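Local coordinates for protein peptidoglycan glycosyltransferase (Eggerthella lenta, PDB 4MNR) that belongs to the penicillin-binding proteins, joining a dimerisation-type domain to a larger domain of the serine beta-lactamase-like fold, at residues G304-R308 and P309-S313; D376-L379 and G380-Q383; M417-E421 and D422-V426. One frame throughout, in Å; residues are numbered along the deposited sequence.

Contact 1 (G304-R308 and P309-S313)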
ATOM      1  N   GLY A 304      14.462  11.815 -10.193  1.00 12.33           N
ATOM      2  CA  GLY A 304      14.713  13.239 -10.075  1.00 13.68           C
ATOM      3  C   GLY A 304      15.846  13.534  -9.120  1.00 15.44           C
ATOM      4  O   GLY A 304      15.905  12.980  -8.027  1.00 17.34           O
ATOM      5  N   ASP A 305      16.769  14.391  -9.548  1.00 17.48           N
ATOM      6  CA  ASP A 305      17.957  14.671  -8.743  1.00 18.38           C
ATOM      7  C   ASP A 305      17.682  15.678  -7.628  1.00 18.55           C
ATOM      8  O   ASP A 305      17.683  16.887  -7.854  1.00 23.56           O
ATOM      9  CB  ASP A 305      19.101  15.163  -9.629  1.00 20.79           C
ATOM     10  CG  ASP A 305      20.349  15.503  -8.834  1.00 25.78           C
ATOM     11  OD1 ASP A 305      20.482  15.035  -7.678  1.00 23.55           O
ATOM     12  OD2 ASP A 305      21.201  16.236  -9.377  1.00 27.62           O
ATOM     13  N   THR A 306      17.467  15.172  -6.417  1.00 19.14           N
ATOM     14  CA  THR A 306      17.194  16.049  -5.286  1.00 24.49           C
ATOM     15  C   THR A 306      18.462  16.552  -4.587  1.00 21.97           C
ATOM     16  O   THR A 306      18.370  17.260  -3.586  1.00 25.99           O
ATOM     17  CB  THR A 306      16.257  15.379  -4.269  1.00 28.85           C
ATOM     18  OG1 THR A 306      16.807  14.118  -3.875  1.00 33.80           O
ATOM     19  CG2 THR A 306      14.878  15.155  -4.885  1.00 30.97           C
ATOM     20  N   THR A 307      19.638  16.207  -5.116  1.00 20.85           N
ATOM     21  CA  THR A 307      20.901  16.741  -4.606  1.00 22.27           C
ATOM     22  C   THR A 307      21.215  18.093  -5.239  1.00 22.85           C
ATOM     23  O   THR A 307      22.182  18.754  -4.877  1.00 25.80           O
ATOM     24  CB  THR A 307      22.105  15.796  -4.888  1.00 22.92           C
ATOM     25  OG1 THR A 307      22.441  15.826  -6.284  1.00 27.77           O
ATOM     26  CG2 THR A 307      21.778  14.368  -4.478  1.00 23.70           C
ATOM     27  N   ARG A 308      20.376  18.486  -6.189  1.00 22.67           N
ATOM     28  CA  ARG A 308      20.607  19.663  -7.009  1.00 26.02           C
ATOM     29  C   ARG A 308      19.968  20.863  -6.330  1.00 21.13           C
ATOM     30  O   ARG A 308      18.747  20.895  -6.179  1.00 20.12           O
ATOM     31  CB  ARG A 308      19.931  19.428  -8.354  1.00 32.37           C
ATOM     32  CG  ARG A 308      20.288  20.392  -9.451  1.00 39.33           C
ATOM     33  CD  ARG A 308      19.210  20.366 -10.523  1.00 44.24           C
ATOM     34  NE  ARG A 308      18.143  21.308 -10.205  1.00 48.78           N
ATOM     35  CZ  ARG A 308      18.075  22.533 -10.713  1.00 49.91           C
ATOM     36  NH1 ARG A 308      17.083  23.346 -10.373  1.00 51.45           N
ATOM     37  NH2 ARG A 308      19.005  22.937 -11.573  1.00 46.14           N
ATOM     38  N   PRO A 309      20.779  21.838  -5.894  1.00 20.42           N
ATOM     39  CA  PRO A 309      20.196  23.049  -5.307  1.00 21.17           C
ATOM     40  C   PRO A 309      19.234  23.718  -6.281  1.00 24.17           C
ATOM     41  O   PRO A 309      19.461  23.706  -7.489  1.00 20.84           O
ATOM     42  CB  PRO A 309      21.423  23.947  -5.061  1.00 22.52           C
ATOM     43  CG  PRO A 309      22.556  22.993  -4.939  1.00 25.78           C
ATOM     44  CD  PRO A 309      22.254  21.915  -5.934  1.00 21.21           C
ATOM     45  N   GLY A 310      18.149  24.271  -5.759  1.00 22.98           N
ATOM     46  CA  GLY A 310      17.202  24.980  -6.595  1.00 23.37           C
ATOM     47  C   GLY A 310      16.044  24.160  -7.130  1.00 24.09           C
ATOM     48  O   GLY A 310      15.131  24.720  -7.736  1.00 26.56           O
ATOM     49  N   ARG A 311      16.052  22.843  -6.926  1.00 19.57           N
ATOM     50  CA  ARG A 311      14.937  22.040  -7.419  1.00 19.58           C
ATOM     51  C   ARG A 311      13.678  22.311  -6.593  1.00 22.96           C
ATOM     52  O   ARG A 311      13.706  22.257  -5.363  1.00 25.36           O
ATOM     53  CB  ARG A 311      15.268  20.552  -7.436  1.00 16.92           C
ATOM     54  CG  ARG A 311      14.080  19.712  -7.908  1.00 15.90           C
ATOM     55  CD  ARG A 311      14.417  18.267  -8.068  1.00 23.57           C
ATOM     56  NE  ARG A 311      13.215  17.490  -8.325  1.00 21.07           N
ATOM     57  CZ  ARG A 311      12.933  16.896  -9.477  1.00 19.80           C
ATOM     58  NH1 ARG A 311      13.783  16.972 -10.499  1.00 19.01           N
ATOM     59  NH2 ARG A 311      11.805  16.202  -9.596  1.00 17.25           N
ATOM     60  N   GLU A 312      12.583  22.619  -7.280  1.00 26.21           N
ATOM     61  CA  GLU A 312      11.355  23.074  -6.624  1.00 28.88           C
ATOM     62  C   GLU A 312      10.455  21.944  -6.146  1.00 25.61           C
ATOM     63  O   GLU A 312       9.779  22.078  -5.128  1.00 28.97           O
ATOM     64  CB  GLU A 312      10.560  23.977  -7.570  1.00 36.98           C
ATOM     65  CG  GLU A 312      11.356  25.139  -8.141  1.00 47.99           C
ATOM     66  CD  GLU A 312      10.556  25.963  -9.138  1.00 57.97           C
ATOM     67  OE1 GLU A 312       9.538  25.453  -9.657  1.00 62.78           O
ATOM     68  OE2 GLU A 312      10.946  27.122  -9.401  1.00 60.76           O
ATOM     69  N   SER A 313      10.444  20.835  -6.870  1.00 18.80           N
ATOM     70  CA  SER A 313       9.485  19.773  -6.572  1.00 18.19           C
ATOM     71  C   SER A 313      10.188  18.468  -6.177  1.00 15.59           C
ATOM     72  O   SER A 313      11.376  18.304  -6.435  1.00 17.36           O
ATOM     73  CB  SER A 313       8.550  19.571  -7.773  1.00 24.91           C
ATOM     74  OG  SER A 313       9.193  18.879  -8.828  1.00 26.36           O
TER
HETATM   75  O   HOH W   1      16.741  18.048 -10.349  1.00 29.30           O
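Arg311 folds back to Asp305 across two successive beta turns, and a single water joins them: it accepts from Arg311 NH1 at 3.2 Å and donates to Asp305 O at 2.9 Å. The motif is a pair of turns sharing Arg308, type I from Asp305 to Arg308 and type II from Arg308 to Arg311, in a surface-exposed loop between helices 291-298 and 321-332. The second turn has a weak closing bond, Arg311 N to Arg308 O at 3.4 Å, and Gly310 takes the positive phi (93°) of its third position. Arg311 leaves the turn with CG anti to the backbone N (chi1 178°) and stays extended as far as NE, which brings CD to 3.6 Å from Asp305 O. One face of its guanidinium lies over Gly304, with Arg311 NH1 3.9 Å from Gly304 CA, while the water sits at the edge, in plane. Arg311 NE donates to Ser313 O at 2.8 Å; NH2 bonds to Pro314 O and forms a salt bridge with Glu293 of helix 291-298. Arg308 crosses Arg311 at about a right angle, and Pro309 O covers one face of the Arg308 guanidinium. An Asx turn braces the first bend: Thr307 N reaches Asp305 OD1 at 2.9 Å from above the carboxylate plane, whereas Thr307 OG1 donates to the syn lone pair of that oxygen.

Contact 2 (D376-L379 and G380-Q383); sequences DVLL and GVVQ
Leu379 and Gln383, one helical turn apart, meet through side chain and backbone together. The leucine has CG anti to its own N (chi1 -180°), which sends the isobutyl group along the helix surface to the glutamine amide: Leu379 CG comes within 3.7 Å of Gln383 CD, and Leu379 CD1 within 3.8 Å of Gln383 NE2. The two side chains cross obliquely, so the branch of the leucine packs against the amide group without a polar bond between them. In the backbone of the same pair, Gln383 N donates to Leu379 O at 2.9 Å, in the carbonyl plane and fairly straight (156°). Gly380 contributes backbone alone; its N makes a weak bond to Asp376 O at 3.4 Å, one link in the i to i+4 ladder. Val381 continues that ladder, its N donating to Val377 O at 3.2 Å, again in the carbonyl plane, with a second, weak bond to Leu378 O. Among the buried side chains Val381 CG2 lies 4.1 Å from Leu378 CD2, the two running side by side and pointing the same way. Leu378 goes on to Ile189 of helix 188-197 and to Ala398 and Lys400 of strand 398-406, while Val381 meets Thr237 of helix 233-239. Leu379 instead touches Asp396. The whole is an alpha-helical stretch, with weak i to i+3 bonds beside partly weak i to i+4 ones, near the C-terminal end of helix 368-384, packed between other helices and an antiparallel sheet as in the helix-and-sheet fold of the beta-lactamase and penicillin-binding families.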
ATOM      1  N   ASP A 376      -8.721  -5.969 -16.943  1.00 10.47           N
ATOM      2  CA  ASP A 376      -8.550  -7.033 -17.933  1.00 11.03           C
ATOM      3  C   ASP A 376      -7.069  -7.237 -18.311  1.00 10.46           C
ATOM      4  O   ASP A 376      -6.614  -8.374 -18.511  1.00 11.32           O
ATOM      5  CB  ASP A 376      -9.384  -6.747 -19.181  1.00 14.18           C
ATOM      6  CG  ASP A 376     -10.884  -6.958 -18.954  1.00 23.72           C
ATOM      7  OD1 ASP A 376     -11.271  -7.585 -17.938  1.00 24.11           O
ATOM      8  OD2 ASP A 376     -11.680  -6.497 -19.804  1.00 26.69           O
ATOM      9  N   VAL A 377      -6.325  -6.145 -18.426  1.00 10.72           N
ATOM     10  CA  VAL A 377      -4.890  -6.253 -18.707  1.00  9.62           C
ATOM     11  C   VAL A 377      -4.157  -6.888 -17.521  1.00  9.48           C
ATOM     12  O   VAL A 377      -3.266  -7.718 -17.702  1.00 10.68           O
ATOM     13  CB  VAL A 377      -4.270  -4.875 -19.025  1.00  9.13           C
ATOM     14  CG1 VAL A 377      -2.748  -4.988 -19.175  1.00 10.74           C
ATOM     15  CG2 VAL A 377      -4.881  -4.313 -20.288  1.00 10.83           C
ATOM     16  N   LEU A 378      -4.554  -6.511 -16.305  1.00  9.99           N
ATOM     17  CA  LEU A 378      -3.922  -7.064 -15.104  1.00  9.55           C
ATOM     18  C   LEU A 378      -4.247  -8.547 -14.875  1.00  9.95           C
ATOM     19  O   LEU A 378      -3.472  -9.282 -14.245  1.00  9.57           O
ATOM     20  CB  LEU A 378      -4.280  -6.237 -13.868  1.00  8.94           C
ATOM     21  CG  LEU A 378      -3.837  -4.773 -13.934  1.00  9.45           C
ATOM     22  CD1 LEU A 378      -4.110  -4.073 -12.611  1.00 12.52           C
ATOM     23  CD2 LEU A 378      -2.361  -4.648 -14.313  1.00 10.89           C
ATOM     24  N   LEU A 379      -5.388  -9.003 -15.388  1.00 10.55           N
ATOM     25  CA  LEU A 379      -5.675 -10.428 -15.360  1.00  9.17           C
ATOM     26  C   LEU A 379      -4.629 -11.120 -16.220  1.00 12.12           C
ATOM     27  O   LEU A 379      -4.129 -12.191 -15.878  1.00 11.35           O
ATOM     28  CB  LEU A 379      -7.094 -10.704 -15.877  1.00  9.65           C
ATOM     29  CG  LEU A 379      -7.545 -12.162 -15.901  1.00 15.43           C
ATOM     30  CD1 LEU A 379      -7.336 -12.830 -14.545  1.00 16.90           C
ATOM     31  CD2 LEU A 379      -9.013 -12.225 -16.306  1.00 17.63           C
ATOM     32  N   GLY A 380      -4.276 -10.478 -17.334  1.00 12.48           N
ATOM     33  CA  GLY A 380      -3.258 -10.995 -18.224  1.00 13.08           C
ATOM     34  C   GLY A 380      -1.882 -11.101 -17.593  1.00 10.39           C
ATOM     35  O   GLY A 380      -1.106 -11.995 -17.929  1.00 11.75           O
ATOM     36  N   VAL A 381      -1.563 -10.169 -16.691  1.00  9.62           N
ATOM     37  CA  VAL A 381      -0.289 -10.203 -15.995  1.00 10.70           C
ATOM     38  C   VAL A 381      -0.157 -11.509 -15.227  1.00 11.83           C
ATOM     39  O   VAL A 381       0.894 -12.159 -15.245  1.00 12.50           O
ATOM     40  CB  VAL A 381      -0.165  -9.019 -15.013  1.00  9.04           C
ATOM     41  CG1 VAL A 381       1.050  -9.203 -14.112  1.00 12.46           C
ATOM     42  CG2 VAL A 381      -0.071  -7.706 -15.793  1.00 11.31           C
ATOM     43  N   VAL A 382      -1.249 -11.908 -14.585  1.00 10.13           N
ATOM     44  CA  VAL A 382      -1.232 -13.102 -13.754  1.00 10.93           C
ATOM     45  C   VAL A 382      -1.368 -14.385 -14.588  1.00 12.65           C
ATOM     46  O   VAL A 382      -0.749 -15.411 -14.286  1.00 14.08           O
ATOM     47  CB  VAL A 382      -2.314 -13.010 -12.661  1.00 11.08           C
ATOM     48  CG1 VAL A 382      -2.421 -14.335 -11.894  1.00 14.36           C
ATOM     49  CG2 VAL A 382      -1.982 -11.861 -11.724  1.00 11.27           C
ATOM     50  N   GLN A 383      -2.150 -14.324 -15.661  1.00 13.39           N
ATOM     51  CA  GLN A 383      -2.322 -15.495 -16.518  1.00 13.51           C
ATOM     52  C   GLN A 383      -1.135 -15.782 -17.434  1.00 15.98           C
ATOM     53  O   GLN A 383      -0.781 -16.952 -17.655  1.00 18.42           O
ATOM     54  CB  GLN A 383      -3.600 -15.357 -17.346  1.00 15.73           C
ATOM     55  CG  GLN A 383      -4.869 -15.354 -16.509  1.00 18.20           C
ATOM     56  CD  GLN A 383      -6.123 -15.306 -17.361  1.00 24.77           C
ATOM     57  OE1 GLN A 383      -6.107 -14.797 -18.479  1.00 24.06           O
ATOM     58  NE2 GLN A 383      -7.217 -15.847 -16.835  1.00 24.43           N
TER

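Contact 3 (M417-E421 and D422-V426)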
HETATM    1  N   MSE A 417      -5.824  -8.118  -6.829  1.00  9.58           N
HETATM    2  CA  MSE A 417      -7.222  -8.115  -6.421  1.00  8.19           C
HETATM    3  C   MSE A 417      -7.863  -9.414  -6.857  1.00 10.86           C
HETATM    4  O   MSE A 417      -7.439 -10.038  -7.841  1.00 10.91           O
HETATM    5  CB  MSE A 417      -7.954  -6.948  -7.085  1.00 11.92           C
HETATM    6  CG  MSE A 417      -7.918  -7.029  -8.598  1.00 13.05           C
HETATM    7 SE   MSE A 417      -8.222  -5.331  -9.504  0.59 15.08          SE
HETATM    8  CE  MSE A 417      -6.547  -4.481  -8.981  1.00 28.45           C
ATOM      9  N   ALA A 418      -8.883  -9.830  -6.114  1.00  7.92           N
ATOM     10  CA  ALA A 418      -9.596 -11.064  -6.409  1.00  8.05           C
ATOM     11  C   ALA A 418     -11.011 -11.025  -5.828  1.00  8.88           C
ATOM     12  O   ALA A 418     -11.236 -10.347  -4.829  1.00 10.98           O
ATOM     13  CB  ALA A 418      -8.840 -12.260  -5.824  1.00  9.61           C
ATOM     14  N   PRO A 419     -11.983 -11.699  -6.478  1.00 12.29           N
ATOM     15  CA  PRO A 419     -11.923 -12.290  -7.822  1.00 13.18           C
ATOM     16  C   PRO A 419     -11.816 -11.173  -8.856  1.00 20.47           C
ATOM     17  O   PRO A 419     -12.385 -10.098  -8.662  1.00 21.05           O
ATOM     18  CB  PRO A 419     -13.279 -13.014  -7.959  1.00 14.74           C
ATOM     19  CG  PRO A 419     -13.757 -13.197  -6.549  1.00 16.68           C
ATOM     20  CD  PRO A 419     -13.275 -11.980  -5.822  1.00 13.25           C
ATOM     21  N   ALA A 420     -11.091 -11.422  -9.936  1.00 13.69           N
ATOM     22  CA  ALA A 420     -10.819 -10.388 -10.934  1.00 15.86           C
ATOM     23  C   ALA A 420     -12.061  -9.671 -11.488  1.00 18.70           C
ATOM     24  O   ALA A 420     -12.037  -8.461 -11.669  1.00 18.04           O
ATOM     25  CB  ALA A 420      -9.983 -10.961 -12.066  1.00 16.00           C
ATOM     26  N   GLU A 421     -13.149 -10.392 -11.752  1.00 16.75           N
ATOM     27  CA  GLU A 421     -14.297  -9.757 -12.412  1.00 19.21           C
ATOM     28  C   GLU A 421     -15.042  -8.740 -11.534  1.00 25.18           C
ATOM     29  O   GLU A 421     -15.557  -7.741 -12.040  1.00 30.81           O
ATOM     30  CB  GLU A 421     -15.262 -10.807 -12.983  1.00 22.94           C
ATOM     31  CG  GLU A 421     -16.414 -10.217 -13.790  1.00 34.12           C
ATOM     32  CD  GLU A 421     -15.955  -9.329 -14.951  1.00 42.81           C
ATOM     33  OE1 GLU A 421     -16.711  -8.403 -15.319  1.00 50.97           O
ATOM     34  OE2 GLU A 421     -14.857  -9.561 -15.507  1.00 38.46           O
ATOM     35  N   ASP A 422     -15.084  -8.992 -10.228  1.00 19.97           N
ATOM     36  CA  ASP A 422     -15.750  -8.105  -9.275  1.00 19.47           C
ATOM     37  C   ASP A 422     -15.073  -8.287  -7.920  1.00 16.47           C
ATOM     38  O   ASP A 422     -15.549  -9.046  -7.067  1.00 17.03           O
ATOM     39  CB  ASP A 422     -17.245  -8.449  -9.185  1.00 26.97           C
ATOM     40  CG  ASP A 422     -18.001  -7.567  -8.200  1.00 37.09           C
ATOM     41  OD1 ASP A 422     -19.108  -7.973  -7.786  1.00 38.59           O
ATOM     42  OD2 ASP A 422     -17.499  -6.480  -7.834  1.00 31.47           O
ATOM     43  N   PRO A 423     -13.934  -7.616  -7.718  1.00 15.23           N
ATOM     44  CA  PRO A 423     -13.088  -7.963  -6.571  1.00 12.78           C
ATOM     45  C   PRO A 423     -13.691  -7.703  -5.199  1.00 12.85           C
ATOM     46  O   PRO A 423     -14.438  -6.737  -5.017  1.00 16.10           O
ATOM     47  CB  PRO A 423     -11.843  -7.088  -6.775  1.00 14.72           C
ATOM     48  CG  PRO A 423     -11.810  -6.860  -8.264  1.00 14.63           C
ATOM     49  CD  PRO A 423     -13.241  -6.732  -8.676  1.00 14.58           C
ATOM     50  N   ARG A 424     -13.361  -8.580  -4.253  1.00 12.92           N
ATOM     51  CA  ARG A 424     -13.796  -8.456  -2.870  1.00 14.86           C
ATOM     52  C   ARG A 424     -12.633  -8.116  -1.959  1.00 11.17           C
ATOM     53  O   ARG A 424     -12.826  -7.804  -0.775  1.00 16.09           O
ATOM     54  CB  ARG A 424     -14.428  -9.770  -2.399  1.00 16.23           C
ATOM     55  CG  ARG A 424     -15.689 -10.169  -3.152  1.00 23.73           C
ATOM     56  CD  ARG A 424     -16.817  -9.219  -2.827  1.00 30.68           C
ATOM     57  NE  ARG A 424     -18.026  -9.541  -3.579  1.00 44.30           N
ATOM     58  CZ  ARG A 424     -18.426  -8.883  -4.661  1.00 50.34           C
ATOM     59  NH1 ARG A 424     -17.713  -7.858  -5.114  1.00 53.21           N
ATOM     60  NH2 ARG A 424     -19.541  -9.244  -5.286  1.00 54.32           N
ATOM     61  N   VAL A 425     -11.415  -8.170  -2.503  1.00 10.11           N
ATOM     62  CA  VAL A 425     -10.221  -7.890  -1.721  1.00 10.37           C
ATOM     63  C   VAL A 425      -9.118  -7.351  -2.622  1.00 10.53           C
ATOM     64  O   VAL A 425      -9.006  -7.760  -3.774  1.00  9.68           O
ATOM     65  CB  VAL A 425      -9.721  -9.154  -0.970  1.00 15.56           C
ATOM     66  CG1 VAL A 425      -9.369 -10.265  -1.932  1.00 18.83           C
ATOM     67  CG2 VAL A 425      -8.531  -8.824  -0.110  1.00 17.43           C
ATOM     68  N   VAL A 426      -8.347  -6.400  -2.099  1.00  7.88           N
ATOM     69  CA  VAL A 426      -7.151  -5.881  -2.751  1.00  7.55           C
ATOM     70  C   VAL A 426      -5.978  -6.047  -1.792  1.00  9.14           C
ATOM     71  O   VAL A 426      -6.113  -5.801  -0.598  1.00  9.67           O
ATOM     72  CB  VAL A 426      -7.326  -4.373  -3.140  1.00  8.84           C
ATOM     73  CG1 VAL A 426      -5.979  -3.713  -3.512  1.00 10.46           C
ATOM     74  CG2 VAL A 426      -8.313  -4.246  -4.282  1.00 12.81           C
TER
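Met417, a selenomethionine in this structure, faces Val426 across a non-hydrogen-bonded antiparallel pair beside the loop end of the beta hairpin formed by strands 409-418 and 425-431. Met417 CA makes a CA-H...O contact with Val425 O at 3.2 Å. CG occupies the crowded position between backbone N and carbonyl carbon (chi1 60°), and the side chain lies alongside Pro423, pointing the same way, with Met417 CB 3.9 Å from Pro423 CB. Val426 CG2 touches the same CB, and Ala332 of helix 321-332 packs against all three residues. Ala418 turns to the other face of the sheet with Val425, where Leu451, Leu447 and Ala450 of helix 438-453 cover them. Ala418 N donates to Val425 O at 3.1 Å, and the Ala418 carbonyl is gripped twice: Arg424 N reaches Ala418 O at 2.8 Å and 159°, and Val425 N reaches that oxygen at 3.2 Å, nearly along the C=O axis. Two successive residues facing one partner make a classic beta bulge, so the extra residue is absorbed where the strand begins. Pro419 follows a cis peptide bond and places its CD near Arg424 CG; on its other side Pro423 CA makes a CA-H...O contact with Pro419 O at 3.1 Å. Ala420 points away from the returning chain. Glu421 completes the bend, beyond which Asp422 N makes a weak bond to Pro419 O at 3.3 Å. Within the returning chain a salt bridge links Asp422 with Arg424: NH2 of Arg424 meets Asp422 OD1 at 2.8 Å, coming from 54° out of the carboxylate plane.

The contacts follow one another along the chain, all in the larger, beta-lactamase-like part of the protein. Contact 1 stands apart, its centre about 37 Å from that of contact 2 and about 40 Å from that of contact 3, which lies on the opposite side of the chain's centre. Contacts 2 and 3 are neighbours, their centres about 12 Å apart, and they touch where Leu379 CD1 comes 4.1 Å from Ala420 CB, joining helix 368-384 to the hairpin bend. Helix 321-332, which follows the loop of contact 1, covers one face of contact 3. Thus contact 1 shapes a surface loop, whereas contacts 2 and 3 pack a helix against one end of the five-stranded antiparallel sheet.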